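Local coordinates for uncharacterized protein YhfS (PDB 4J8L) that is of unknown function but carries covalently bound pyridoxal 5'-phosphate and may have a cysteine synthase-like activity, at residues A[251-256]-A[279-284]; A[259-264]-A[269-274]; A[298-303]-A[355-360]. All blocks are in the same frame, centred on the assembly; numbering follows the deposited sequence. Where two conformers were deposited one is given.

Contact 1 (A[251-256]-A[279-284]); sequences GVSERL and KVLIVE
Glu254 OE2 takes hydrogen bonds from two waters that both reach Lys279 NZ: water 2 donates to Glu254 OE2 over 2.6 Å, and water 3 does so over 2.7 Å. Water 3 accepts from Lys279 NZ at 2.9 Å, whereas the bond from Lys279 NZ to water 2 is weak. Carboxylate and ammonium therefore stay 4.5 Å apart, measured from Glu254 OE2 to Lys279 NZ, as a water-mediated pair of opposite charges rather than a salt bridge. Lys279 is stretched fully, which carries NZ along to the helix, where Ser8 OG and Leu6 O also bind it. A third bridge runs through water 1, which meets Ser253 OG and donates to Lys279 O.

Beside these water bridges the contact is apolar. Leu281 points at the helix with its two methyls split between Ser253 and Leu256, one turn apart: CD1 settles on Ser253, 3.6 Å from Ser253 CB, and CD2 lies 3.7 Å from Leu256 CG. Leu256 holds CG anti to its backbone N (chi1 178°), and its own CD2 also presses on Leu281 CD2. Leu256 also touches Glu347 and Val350 of helix 347-360. The long helix 229-261 thus packs on one face of the antiparallel sheet through strand 279-285, an alpha/beta layer in the smaller C-terminal domain, as in fold-type I pyridoxal-phosphate enzymes.

Contact 2 (A[259-264]-A[269-274]); sequences LLNGGA and KSAVIA
Leu260 lays its CB and CD1 against the methyl of Ala271, with Leu260 CD1 3.9 Å and Leu260 CB 4.0 Å from Ala271 CB. The CG of Leu260 stands anti to its carbonyl carbon (chi1 -69°), and the extended chi2 then sends CD1 on past the small alanine, so that the leucine also reaches Leu281 of the next strand. On the helix side Leu257 touches Ala271 as well, one turn before Asn261.

This is the helix-to-strand connection of the C-terminal domain, where helix 229-261 stops and the chain turns back into strand 268-275, an outermost strand of the antiparallel sheet. The stop is a Schellman motif: Gly263 has positive phi (92°), Ala264 N bonds to Leu259 O, and Gly263 N bonds to Leu260 O. The strand opens with a classic beta bulge, in which Lys269 and Ser270 lie opposite the single residue Glu284, with Ser270 OG bonded to Glu284 OE1.

One residue beyond Leu260, Asn261 approaches the strand backbone with its amide and meets it through solvent. Its two ends use separate waters: water 4 donates to Asn261 OD1 over 2.8 Å and accepts from Ala271 N over 2.9 Å, while water 5 accepts from Asn261 ND2 over 3.0 Å and donates to Ala271 O over 2.7 Å. Both backbone polar atoms of Ala271 are thereby tied to a single side chain, an arrangement consistent with the amide orientation modelled. Leu351 of helix 347-360 touches both Leu260 and Ala264.

Contact 3 (A[298-303]-A[355-360]); sequences QKRGAL and RESIAS
The guanidinium of Arg300 has backbone of helix 347-360 over one face, where Glu356 O stands 3.7 Å above the plane but not centred over it, together with Ser357 N. At the edge, in the plane of the group, lies Glu356 OE1. The carboxylate of Glu356 is turned steeply against it, the two planes being 70° apart, and the ion pair is long, 3.7 Å from Arg300 NE to Glu356 OE1. Ser360 OG approaches obliquely, 3.2 Å from Arg300 NH2, and also has a weak hydrogen bond with Glu296 OE1.

Each charged group has a stronger partner elsewhere. Arg300 NH1 makes a salt bridge to Glu296 OE1, in the last turn of helix 290-299, and Glu356 OE1 makes one to Arg352 NH1. The Arg300-Glu356 pair is therefore a loose link between two local ion pairs, and Glu356, near both arginines, would probably be kept ionised.

The aliphatic arm adds to the contact. Arg300 runs extended from CG to NE, which carries CD across Glu356 at a slant, 3.6 Å from Glu356 CB and 3.5 Å from Glu356 OE1. On another side the same CD comes within 3.9 Å of Ser357 OG, a hydroxyl that is hydrogen-bonded to Ile353 O.

Arg300 directly follows helix 290-299, which a Schellman motif brings to a close: Gly301, with phi 102°, is its C-prime residue, Gly301 N bonding to Gln298 O and Ala302 N to Ala297 O. The chain then passes Leu303, whose backbone pairs with Phe319 of strand 318-320. Helices 290-299 and 347-360 pack through Ser357 on Ala297 and Ile358 on Val293, with Arg300 reaching across beside them.

How the contacts relate
All three contacts lie on one side of the chain's centre, in the C-terminal part of the fold. Contacts 1 and 2 have centres 8 Å apart: both use helix 229-261, and their strands, 279-285 and 268-275, pair in the same antiparallel sheet. The chain completes contact 2 between the two segments of contact 1. Contact 3 comes later and joins helices 290-299 and 347-360; its centre is about 17 Å from that of contact 1 (nearest atoms about 7 Å apart) and 18 Å from that of contact 2. A hydrogen bond from Arg355 NH2 to Ala264 O joins contact 3 to contact 2. Helix 347-360, which also touches Leu256 and Leu260, runs past all three contacts beside the sheet.

Contact 1 (A[251-256]-A[279-284])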
ATOM      1  N   GLY A 251       3.553 -13.674  -9.939  1.00 17.14           N
ATOM      2  CA  GLY A 251       4.098 -14.786 -10.694  1.00 19.33           C
ATOM      3  C   GLY A 251       5.221 -14.361 -11.625  1.00 18.48           C
ATOM      4  O   GLY A 251       6.246 -15.049 -11.733  1.00 18.87           O
ATOM      5  N   VAL A 252       5.021 -13.240 -12.313  1.00 15.19           N
ATOM      6  CA  VAL A 252       6.054 -12.672 -13.190  1.00 16.26           C
ATOM      7  C   VAL A 252       7.330 -12.372 -12.401  1.00 18.80           C
ATOM      8  O   VAL A 252       8.433 -12.730 -12.819  1.00 15.71           O
ATOM      9  CB  VAL A 252       5.542 -11.395 -13.887  1.00 17.44           C
ATOM     10  CG1 VAL A 252       6.673 -10.620 -14.537  1.00 18.55           C
ATOM     11  CG2 VAL A 252       4.483 -11.755 -14.926  1.00 16.26           C
ATOM     12  N   SER A 253       7.179 -11.736 -11.243  1.00 16.37           N
ATOM     13  CA  SER A 253       8.339 -11.410 -10.422  1.00 17.90           C
ATOM     14  C   SER A 253       9.097 -12.653  -9.959  1.00 18.69           C
ATOM     15  O   SER A 253      10.328 -12.670  -9.977  1.00 19.02           O
ATOM     16  CB  SER A 253       7.948 -10.534  -9.237  1.00 17.63           C
ATOM     17  OG  SER A 253       7.607  -9.239  -9.690  1.00 21.93           O
ATOM     18  N   GLU A 254       8.374 -13.698  -9.565  1.00 18.04           N
ATOM     19  CA  GLU A 254       9.032 -14.936  -9.162  1.00 20.00           C
ATOM     20  C   GLU A 254       9.745 -15.593 -10.345  1.00 20.19           C
ATOM     21  O   GLU A 254      10.871 -16.077 -10.204  1.00 20.36           O
ATOM     22  CB  GLU A 254       8.040 -15.915  -8.527  1.00 24.56           C
ATOM     23  CG  GLU A 254       7.450 -15.450  -7.190  1.00 24.25           C
ATOM     24  CD  GLU A 254       8.374 -15.677  -5.994  1.00 34.39           C
ATOM     25  OE1 GLU A 254       9.541 -16.096  -6.182  1.00 35.58           O
ATOM     26  OE2 GLU A 254       7.924 -15.435  -4.852  1.00 35.12           O
ATOM     27  N   ARG A 255       9.107 -15.612 -11.510  1.00 17.03           N
ATOM     28  CA  ARG A 255       9.745 -16.252 -12.666  1.00 16.97           C
ATOM     29  C   ARG A 255      10.972 -15.465 -13.139  1.00 18.94           C
ATOM     30  O   ARG A 255      11.994 -16.055 -13.512  1.00 21.26           O
ATOM     31  CB  ARG A 255       8.748 -16.496 -13.803  1.00 19.41           C
ATOM     32  CG  ARG A 255       7.715 -17.580 -13.460  1.00 20.15           C
ATOM     33  CD  ARG A 255       6.855 -17.985 -14.656  1.00 20.62           C
ATOM     34  NE  ARG A 255       6.198 -16.837 -15.277  1.00 20.77           N
ATOM     35  CZ  ARG A 255       5.051 -16.304 -14.861  1.00 17.96           C
ATOM     36  NH1 ARG A 255       4.400 -16.822 -13.827  1.00 20.00           N
ATOM     37  NH2 ARG A 255       4.551 -15.247 -15.488  1.00 20.62           N
ATOM     38  N   LEU A 256      10.863 -14.142 -13.103  1.00 19.30           N
ATOM     39  CA  LEU A 256      11.964 -13.254 -13.440  1.00 17.65           C
ATOM     40  C   LEU A 256      13.130 -13.477 -12.487  1.00 19.96           C
ATOM     41  O   LEU A 256      14.278 -13.586 -12.919  1.00 21.74           O
ATOM     42  CB  LEU A 256      11.497 -11.805 -13.366  1.00 18.33           C
ATOM     43  CG  LEU A 256      12.517 -10.706 -13.640  1.00 22.83           C
ATOM     44  CD1 LEU A 256      13.093 -10.868 -15.032  1.00 25.06           C
ATOM     45  CD2 LEU A 256      11.837  -9.357 -13.485  1.00 23.88           C
ATOM     46  N   LYS A 279       6.273  -4.810  -3.280  1.00 21.68           N
ATOM     47  CA  LYS A 279       7.061  -5.988  -3.612  1.00 21.39           C
ATOM     48  C   LYS A 279       7.538  -5.890  -5.063  1.00 22.04           C
ATOM     49  O   LYS A 279       6.731  -5.854  -5.997  1.00 20.07           O
ATOM     50  CB  LYS A 279       6.248  -7.259  -3.345  1.00 23.29           C
ATOM     51  CG  LYS A 279       7.038  -8.559  -3.331  1.00 21.94           C
ATOM     52  CD  LYS A 279       6.169  -9.684  -2.780  1.00 23.00           C
ATOM     53  CE  LYS A 279       6.856 -11.032  -2.898  1.00 20.12           C
ATOM     54  NZ  LYS A 279       5.991 -12.149  -2.391  1.00 23.26           N
ATOM     55  N   VAL A 280       8.856  -5.808  -5.229  1.00 16.44           N
ATOM     56  CA  VAL A 280       9.502  -5.565  -6.515  1.00 15.47           C
ATOM     57  C   VAL A 280      10.821  -6.331  -6.572  1.00 17.07           C
ATOM     58  O   VAL A 280      11.232  -6.959  -5.590  1.00 18.04           O
ATOM     59  CB  VAL A 280       9.841  -4.063  -6.705  1.00 17.01           C
ATOM     60  CG1 VAL A 280       8.571  -3.225  -6.748  1.00 18.64           C
ATOM     61  CG2 VAL A 280      10.772  -3.582  -5.597  1.00 20.24           C
ATOM     62  N   LEU A 281      11.488  -6.279  -7.720  1.00 15.94           N
ATOM     63  CA  LEU A 281      12.827  -6.843  -7.841  1.00 18.20           C
ATOM     64  C   LEU A 281      13.909  -5.796  -7.620  1.00 19.22           C
ATOM     65  O   LEU A 281      13.795  -4.656  -8.077  1.00 21.53           O
ATOM     66  CB  LEU A 281      13.047  -7.470  -9.223  1.00 21.02           C
ATOM     67  CG  LEU A 281      12.798  -8.975  -9.258  1.00 30.00           C
ATOM     68  CD1 LEU A 281      11.321  -9.236  -9.472  1.00 31.18           C
ATOM     69  CD2 LEU A 281      13.652  -9.665 -10.305  1.00 39.44           C
ATOM     70  N   ILE A 282      14.961  -6.182  -6.914  0.50 18.95           N
ATOM     71  CA  ILE A 282      16.155  -5.354  -6.836  0.50 18.67           C
ATOM     72  C   ILE A 282      17.266  -6.053  -7.591  0.50 17.85           C
ATOM     73  O   ILE A 282      17.658  -7.170  -7.254  0.50 21.41           O
ATOM     74  CB  ILE A 282      16.588  -5.108  -5.395  0.50 18.12           C
ATOM     75  CG1 ILE A 282      15.531  -4.267  -4.687  0.50 20.02           C
ATOM     76  CG2 ILE A 282      17.938  -4.403  -5.360  0.50 19.93           C
ATOM     77  CD1 ILE A 282      15.541  -4.429  -3.214  0.50 22.74           C
ATOM     78  N   VAL A 283      17.762  -5.390  -8.625  1.00 16.82           N
ATOM     79  CA  VAL A 283      18.751  -5.991  -9.512  1.00 17.29           C
ATOM     80  C   VAL A 283      20.060  -5.228  -9.431  1.00 23.22           C
ATOM     81  O   VAL A 283      20.091  -4.022  -9.659  1.00 20.60           O
ATOM     82  CB  VAL A 283      18.255  -5.986 -10.953  1.00 15.65           C
ATOM     83  CG1 VAL A 283      19.278  -6.620 -11.867  1.00 18.64           C
ATOM     84  CG2 VAL A 283      16.919  -6.741 -11.053  1.00 20.27           C
ATOM     85  N   GLU A 284      21.133  -5.941  -9.095  1.00 19.57           N
ATOM     86  CA  GLU A 284      22.456  -5.344  -8.945  1.00 19.74           C
ATOM     87  C   GLU A 284      23.369  -5.856 -10.046  1.00 23.26           C
ATOM     88  O   GLU A 284      23.390  -7.051 -10.334  1.00 23.71           O
ATOM     89  CB  GLU A 284      23.045  -5.693  -7.575  1.00 19.30           C
ATOM     90  CG  GLU A 284      24.419  -5.075  -7.285  1.00 21.68           C
ATOM     91  CD  GLU A 284      25.144  -5.777  -6.155  1.00 28.02           C
ATOM     92  OE1 GLU A 284      24.874  -6.976  -5.923  1.00 29.02           O
ATOM     93  OE2 GLU A 284      25.999  -5.137  -5.504  1.00 28.21           O
TER
HETATM   94  O   HOH W   1       6.098  -7.843  -7.986  1.00 20.87           O
HETATM   95  O   HOH W   2       5.511 -14.459  -4.701  1.00 35.91           O
HETATM   96  O   HOH W   3       8.364 -13.818  -2.701  1.00 43.81           O

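Contact 2 (A[259-264]-A[269-274])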
ATOM      1  N   LEU A 259      14.943 -16.727 -13.288  1.00 22.03           N
ATOM      2  CA  LEU A 259      15.740 -16.592 -14.506  1.00 17.47           C
ATOM      3  C   LEU A 259      17.039 -15.830 -14.242  1.00 21.27           C
ATOM      4  O   LEU A 259      18.105 -16.240 -14.703  1.00 24.91           O
ATOM      5  CB  LEU A 259      14.931 -15.910 -15.611  1.00 18.69           C
ATOM      6  CG  LEU A 259      13.800 -16.739 -16.227  1.00 21.67           C
ATOM      7  CD1 LEU A 259      12.837 -15.851 -17.004  1.00 22.74           C
ATOM      8  CD2 LEU A 259      14.388 -17.826 -17.119  1.00 23.83           C
ATOM      9  N   LEU A 260      16.954 -14.734 -13.493  1.00 22.15           N
ATOM     10  CA  LEU A 260      18.142 -13.947 -13.180  1.00 23.45           C
ATOM     11  C   LEU A 260      19.107 -14.736 -12.308  1.00 26.10           C
ATOM     12  O   LEU A 260      20.316 -14.721 -12.536  1.00 27.53           O
ATOM     13  CB  LEU A 260      17.765 -12.639 -12.488  1.00 21.89           C
ATOM     14  CG  LEU A 260      17.047 -11.630 -13.380  1.00 22.70           C
ATOM     15  CD1 LEU A 260      16.558 -10.428 -12.574  1.00 24.35           C
ATOM     16  CD2 LEU A 260      17.968 -11.196 -14.512  1.00 25.36           C
ATOM     17  N   ASN A 261      18.567 -15.431 -11.310  1.00 29.45           N
ATOM     18  CA  ASN A 261      19.392 -16.268 -10.442  1.00 23.85           C
ATOM     19  C   ASN A 261      20.028 -17.434 -11.197  1.00 27.14           C
ATOM     20  O   ASN A 261      21.048 -17.981 -10.771  1.00 32.17           O
ATOM     21  CB  ASN A 261      18.585 -16.785  -9.250  1.00 26.67           C
ATOM     22  CG  ASN A 261      18.456 -15.753  -8.147  1.00 27.70           C
ATOM     23  OD1 ASN A 261      19.226 -14.797  -8.088  1.00 33.84           O
ATOM     24  ND2 ASN A 261      17.484 -15.944  -7.264  1.00 29.36           N
ATOM     25  N   GLY A 262      19.415 -17.812 -12.313  1.00 30.82           N
ATOM     26  CA  GLY A 262      19.923 -18.886 -13.144  1.00 28.73           C
ATOM     27  C   GLY A 262      20.965 -18.414 -14.135  1.00 28.00           C
ATOM     28  O   GLY A 262      21.519 -19.213 -14.885  1.00 33.49           O
ATOM     29  N   GLY A 263      21.230 -17.112 -14.145  1.00 27.90           N
ATOM     30  CA  GLY A 263      22.289 -16.558 -14.970  1.00 30.88           C
ATOM     31  C   GLY A 263      21.863 -16.089 -16.348  1.00 28.60           C
ATOM     32  O   GLY A 263      22.682 -16.033 -17.262  1.00 30.09           O
ATOM     33  N   ALA A 264      20.588 -15.740 -16.495  1.00 24.71           N
ATOM     34  CA  ALA A 264      20.060 -15.269 -17.775  1.00 25.74           C
ATOM     35  C   ALA A 264      20.761 -13.999 -18.261  1.00 29.23           C
ATOM     36  O   ALA A 264      20.845 -13.749 -19.459  1.00 29.88           O
ATOM     37  CB  ALA A 264      18.542 -15.048 -17.684  1.00 23.54           C
ATOM     38  N   LYS A 269      24.922  -9.167 -11.066  1.00 23.67           N
ATOM     39  CA  LYS A 269      25.649  -9.731  -9.935  1.00 25.00           C
ATOM     40  C   LYS A 269      24.702 -10.392  -8.920  1.00 26.31           C
ATOM     41  O   LYS A 269      24.993 -11.454  -8.374  1.00 28.51           O
ATOM     42  CB  LYS A 269      26.461  -8.624  -9.259  1.00 24.91           C
ATOM     43  CG  LYS A 269      27.253  -9.044  -8.021  1.00 28.71           C
ATOM     44  CD  LYS A 269      28.103  -7.878  -7.515  1.00 33.67           C
ATOM     45  CE  LYS A 269      28.986  -8.289  -6.342  1.00 34.50           C
ATOM     46  NZ  LYS A 269      29.998  -7.243  -6.009  1.00 38.42           N
ATOM     47  N   SER A 270      23.568  -9.759  -8.656  1.00 23.41           N
ATOM     48  CA  SER A 270      22.619 -10.334  -7.706  1.00 24.25           C
ATOM     49  C   SER A 270      21.222  -9.841  -7.998  1.00 21.96           C
ATOM     50  O   SER A 270      21.044  -8.788  -8.606  1.00 25.06           O
ATOM     51  CB  SER A 270      23.007  -9.997  -6.263  1.00 29.77           C
ATOM     52  OG  SER A 270      22.791  -8.625  -5.980  1.00 28.80           O
ATOM     53  N   ALA A 271      20.229 -10.616  -7.577  1.00 19.38           N
ATOM     54  CA  ALA A 271      18.843 -10.205  -7.714  1.00 21.41           C
ATOM     55  C   ALA A 271      18.054 -10.745  -6.539  1.00 20.92           C
ATOM     56  O   ALA A 271      18.278 -11.872  -6.107  1.00 24.68           O
ATOM     57  CB  ALA A 271      18.255 -10.717  -9.028  1.00 20.78           C
ATOM     58  N   VAL A 272      17.141  -9.937  -6.018  1.00 20.32           N
ATOM     59  CA  VAL A 272      16.308 -10.364  -4.905  1.00 18.38           C
ATOM     60  C   VAL A 272      14.931  -9.732  -5.066  1.00 19.80           C
ATOM     61  O   VAL A 272      14.792  -8.681  -5.699  1.00 23.24           O
ATOM     62  CB  VAL A 272      16.948  -9.965  -3.542  1.00 28.97           C
ATOM     63  CG1 VAL A 272      16.971  -8.459  -3.377  1.00 27.65           C
ATOM     64  CG2 VAL A 272      16.213 -10.616  -2.375  1.00 33.01           C
ATOM     65  N   ILE A 273      13.907 -10.401  -4.549  1.00 20.03           N
ATOM     66  CA  ILE A 273      12.605  -9.774  -4.394  1.00 20.39           C
ATOM     67  C   ILE A 273      12.540  -9.148  -3.011  1.00 20.77           C
ATOM     68  O   ILE A 273      12.913  -9.776  -2.016  1.00 21.56           O
ATOM     69  CB  ILE A 273      11.477 -10.796  -4.561  1.00 18.72           C
ATOM     70  CG1 ILE A 273      11.366 -11.185  -6.034  1.00 21.20           C
ATOM     71  CG2 ILE A 273      10.153 -10.221  -4.075  1.00 23.05           C
ATOM     72  CD1 ILE A 273      10.351 -12.269  -6.306  1.00 22.31           C
ATOM     73  N   ALA A 274      12.086  -7.903  -2.954  1.00 20.89           N
ATOM     74  CA  ALA A 274      11.975  -7.197  -1.693  1.00 20.29           C
ATOM     75  C   ALA A 274      10.745  -6.308  -1.691  1.00 19.98           C
ATOM     76  O   ALA A 274      10.306  -5.843  -2.737  1.00 18.87           O
ATOM     77  CB  ALA A 274      13.213  -6.358  -1.461  1.00 24.65           C
TER
HETATM   78  O   HOH W   4      21.133 -13.281  -6.724  1.00 26.03           O
HETATM   79  O   HOH W   5      17.777 -14.172  -4.804  1.00 36.79           O

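Contact 3 (A[298-303]-A[355-360])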
ATOM      1  N   GLN A 298      14.398   3.124 -20.565  1.00 17.64           N
ATOM      2  CA  GLN A 298      13.281   4.029 -20.820  1.00 17.94           C
ATOM      3  C   GLN A 298      13.030   4.123 -22.325  1.00 17.35           C
ATOM      4  O   GLN A 298      11.878   4.217 -22.768  1.00 17.29           O
ATOM      5  CB  GLN A 298      13.548   5.420 -20.221  1.00 20.29           C
ATOM      6  CG  GLN A 298      12.389   6.416 -20.393  1.00 19.51           C
ATOM      7  CD  GLN A 298      12.324   7.046 -21.787  1.00 23.40           C
ATOM      8  OE1 GLN A 298      13.346   7.247 -22.459  1.00 23.89           O
ATOM      9  NE2 GLN A 298      11.116   7.351 -22.228  1.00 16.45           N
ATOM     10  N   LYS A 299      14.106   4.102 -23.116  1.00 16.00           N
ATOM     11  CA  LYS A 299      13.960   4.209 -24.566  1.00 15.47           C
ATOM     12  C   LYS A 299      13.239   2.983 -25.110  1.00 16.58           C
ATOM     13  O   LYS A 299      12.571   3.043 -26.148  1.00 17.78           O
ATOM     14  CB  LYS A 299      15.331   4.336 -25.243  1.00 17.14           C
ATOM     15  CG  LYS A 299      16.105   5.584 -24.850  1.00 21.01           C
ATOM     16  CD  LYS A 299      17.511   5.560 -25.457  1.00 25.37           C
ATOM     17  CE  LYS A 299      18.321   6.764 -25.012  1.00 31.61           C
ATOM     18  NZ  LYS A 299      19.732   6.681 -25.493  1.00 37.95           N
ATOM     19  N   ARG A 300      13.385   1.874 -24.397  1.00 21.01           N
ATOM     20  CA  ARG A 300      12.808   0.605 -24.818  1.00 21.63           C
ATOM     21  C   ARG A 300      11.495   0.296 -24.089  1.00 21.07           C
ATOM     22  O   ARG A 300      11.073  -0.859 -23.994  1.00 20.78           O
ATOM     23  CB  ARG A 300      13.842  -0.506 -24.644  1.00 20.03           C
ATOM     24  CG  ARG A 300      15.006  -0.332 -25.599  1.00 23.05           C
ATOM     25  CD  ARG A 300      16.178  -1.220 -25.252  1.00 23.08           C
ATOM     26  NE  ARG A 300      17.224  -1.090 -26.253  1.00 28.53           N
ATOM     27  CZ  ARG A 300      18.123  -0.113 -26.269  1.00 31.44           C
ATOM     28  NH1 ARG A 300      18.110   0.822 -25.322  1.00 29.01           N
ATOM     29  NH2 ARG A 300      19.036  -0.076 -27.228  1.00 36.26           N
ATOM     30  N   GLY A 301      10.852   1.340 -23.581  1.00 15.86           N
ATOM     31  CA  GLY A 301       9.498   1.210 -23.064  1.00 15.42           C
ATOM     32  C   GLY A 301       9.306   1.125 -21.557  1.00 16.59           C
ATOM     33  O   GLY A 301       8.171   1.169 -21.067  1.00 17.60           O
ATOM     34  N   ALA A 302      10.392   0.994 -20.804  1.00 16.03           N
ATOM     35  CA  ALA A 302      10.273   0.979 -19.345  1.00 12.23           C
ATOM     36  C   ALA A 302       9.820   2.346 -18.850  1.00 11.99           C
ATOM     37  O   ALA A 302      10.302   3.374 -19.335  1.00 17.71           O
ATOM     38  CB  ALA A 302      11.605   0.616 -18.708  1.00 14.32           C
ATOM     39  N   LEU A 303       8.909   2.358 -17.882  1.00 12.56           N
ATOM     40  CA  LEU A 303       8.537   3.614 -17.237  1.00 11.35           C
ATOM     41  C   LEU A 303       9.732   4.139 -16.439  1.00 15.65           C
ATOM     42  O   LEU A 303      10.383   3.383 -15.725  1.00 16.34           O
ATOM     43  CB  LEU A 303       7.348   3.416 -16.306  1.00 13.20           C
ATOM     44  CG  LEU A 303       6.098   2.827 -16.949  1.00 12.50           C
ATOM     45  CD1 LEU A 303       4.948   2.850 -15.935  1.00 15.33           C
ATOM     46  CD2 LEU A 303       5.730   3.595 -18.209  1.00 15.50           C
ATOM     47  N   ARG A 355      18.412  -6.889 -21.198  1.00 22.74           N
ATOM     48  CA  ARG A 355      19.513  -7.307 -22.068  1.00 23.30           C
ATOM     49  C   ARG A 355      19.834  -6.285 -23.151  1.00 24.44           C
ATOM     50  O   ARG A 355      20.999  -5.984 -23.410  1.00 23.64           O
ATOM     51  CB  ARG A 355      19.210  -8.658 -22.721  1.00 26.04           C
ATOM     52  CG  ARG A 355      19.324  -9.846 -21.787  1.00 28.01           C
ATOM     53  CD  ARG A 355      18.692 -11.087 -22.413  1.00 27.98           C
ATOM     54  NE  ARG A 355      19.162 -12.310 -21.776  1.00 33.58           N
ATOM     55  CZ  ARG A 355      18.545 -13.484 -21.852  1.00 36.57           C
ATOM     56  NH1 ARG A 355      17.413 -13.602 -22.536  1.00 36.32           N
ATOM     57  NH2 ARG A 355      19.062 -14.541 -21.240  1.00 40.39           N
ATOM     58  N   GLU A 356      18.795  -5.763 -23.794  1.00 23.03           N
ATOM     59  CA  GLU A 356      18.985  -4.783 -24.856  1.00 22.72           C
ATOM     60  C   GLU A 356      19.602  -3.490 -24.320  1.00 23.29           C
ATOM     61  O   GLU A 356      20.451  -2.879 -24.976  1.00 24.26           O
ATOM     62  CB  GLU A 356      17.664  -4.497 -25.565  1.00 21.42           C
ATOM     63  CG  GLU A 356      17.137  -5.658 -26.402  1.00 21.57           C
ATOM     64  CD  GLU A 356      15.816  -5.324 -27.063  1.00 27.14           C
ATOM     65  OE1 GLU A 356      15.317  -4.200 -26.854  1.00 25.80           O
ATOM     66  OE2 GLU A 356      15.284  -6.173 -27.803  1.00 33.21           O
ATOM     67  N   SER A 357      19.173  -3.083 -23.127  1.00 24.53           N
ATOM     68  CA  SER A 357      19.690  -1.874 -22.497  1.00 23.07           C
ATOM     69  C   SER A 357      21.170  -2.025 -22.157  1.00 26.11           C
ATOM     70  O   SER A 357      21.978  -1.137 -22.452  1.00 27.57           O
ATOM     71  CB  SER A 357      18.880  -1.531 -21.248  1.00 23.05           C
ATOM     72  OG  SER A 357      17.523  -1.307 -21.596  1.00 20.96           O
ATOM     73  N   ILE A 358      21.524  -3.153 -21.546  1.00 24.17           N
ATOM     74  CA  ILE A 358      22.924  -3.445 -21.225  1.00 25.88           C
ATOM     75  C   ILE A 358      23.809  -3.489 -22.475  1.00 27.78           C
ATOM     76  O   ILE A 358      24.955  -3.002 -22.475  1.00 28.34           O
ATOM     77  CB  ILE A 358      23.046  -4.771 -20.438  1.00 26.23           C
ATOM     78  CG1 ILE A 358      22.428  -4.605 -19.051  1.00 25.03           C
ATOM     79  CG2 ILE A 358      24.508  -5.221 -20.333  1.00 26.35           C
ATOM     80  CD1 ILE A 358      22.147  -5.912 -18.345  1.00 24.13           C
ATOM     81  N   ALA A 359      23.277  -4.059 -23.550  1.00 26.18           N
ATOM     82  CA  ALA A 359      24.036  -4.171 -24.788  1.00 30.98           C
ATOM     83  C   ALA A 359      24.273  -2.808 -25.436  1.00 30.96           C
ATOM     84  O   ALA A 359      25.170  -2.652 -26.259  1.00 34.65           O
ATOM     85  CB  ALA A 359      23.328  -5.111 -25.764  1.00 29.60           C
ATOM     86  N   SER A 360      23.475  -1.821 -25.044  1.00 31.99           N
ATOM     87  CA  SER A 360      23.445  -0.536 -25.732  1.00 42.57           C
ATOM     88  C   SER A 360      24.163   0.585 -24.986  1.00 54.39           C
ATOM     89  O   SER A 360      24.311   1.686 -25.514  1.00 58.00           O
ATOM     90  CB  SER A 360      21.996  -0.124 -25.998  1.00 50.76           C
ATOM     91  OG  SER A 360      21.933   1.109 -26.690  1.00 59.00           O
TER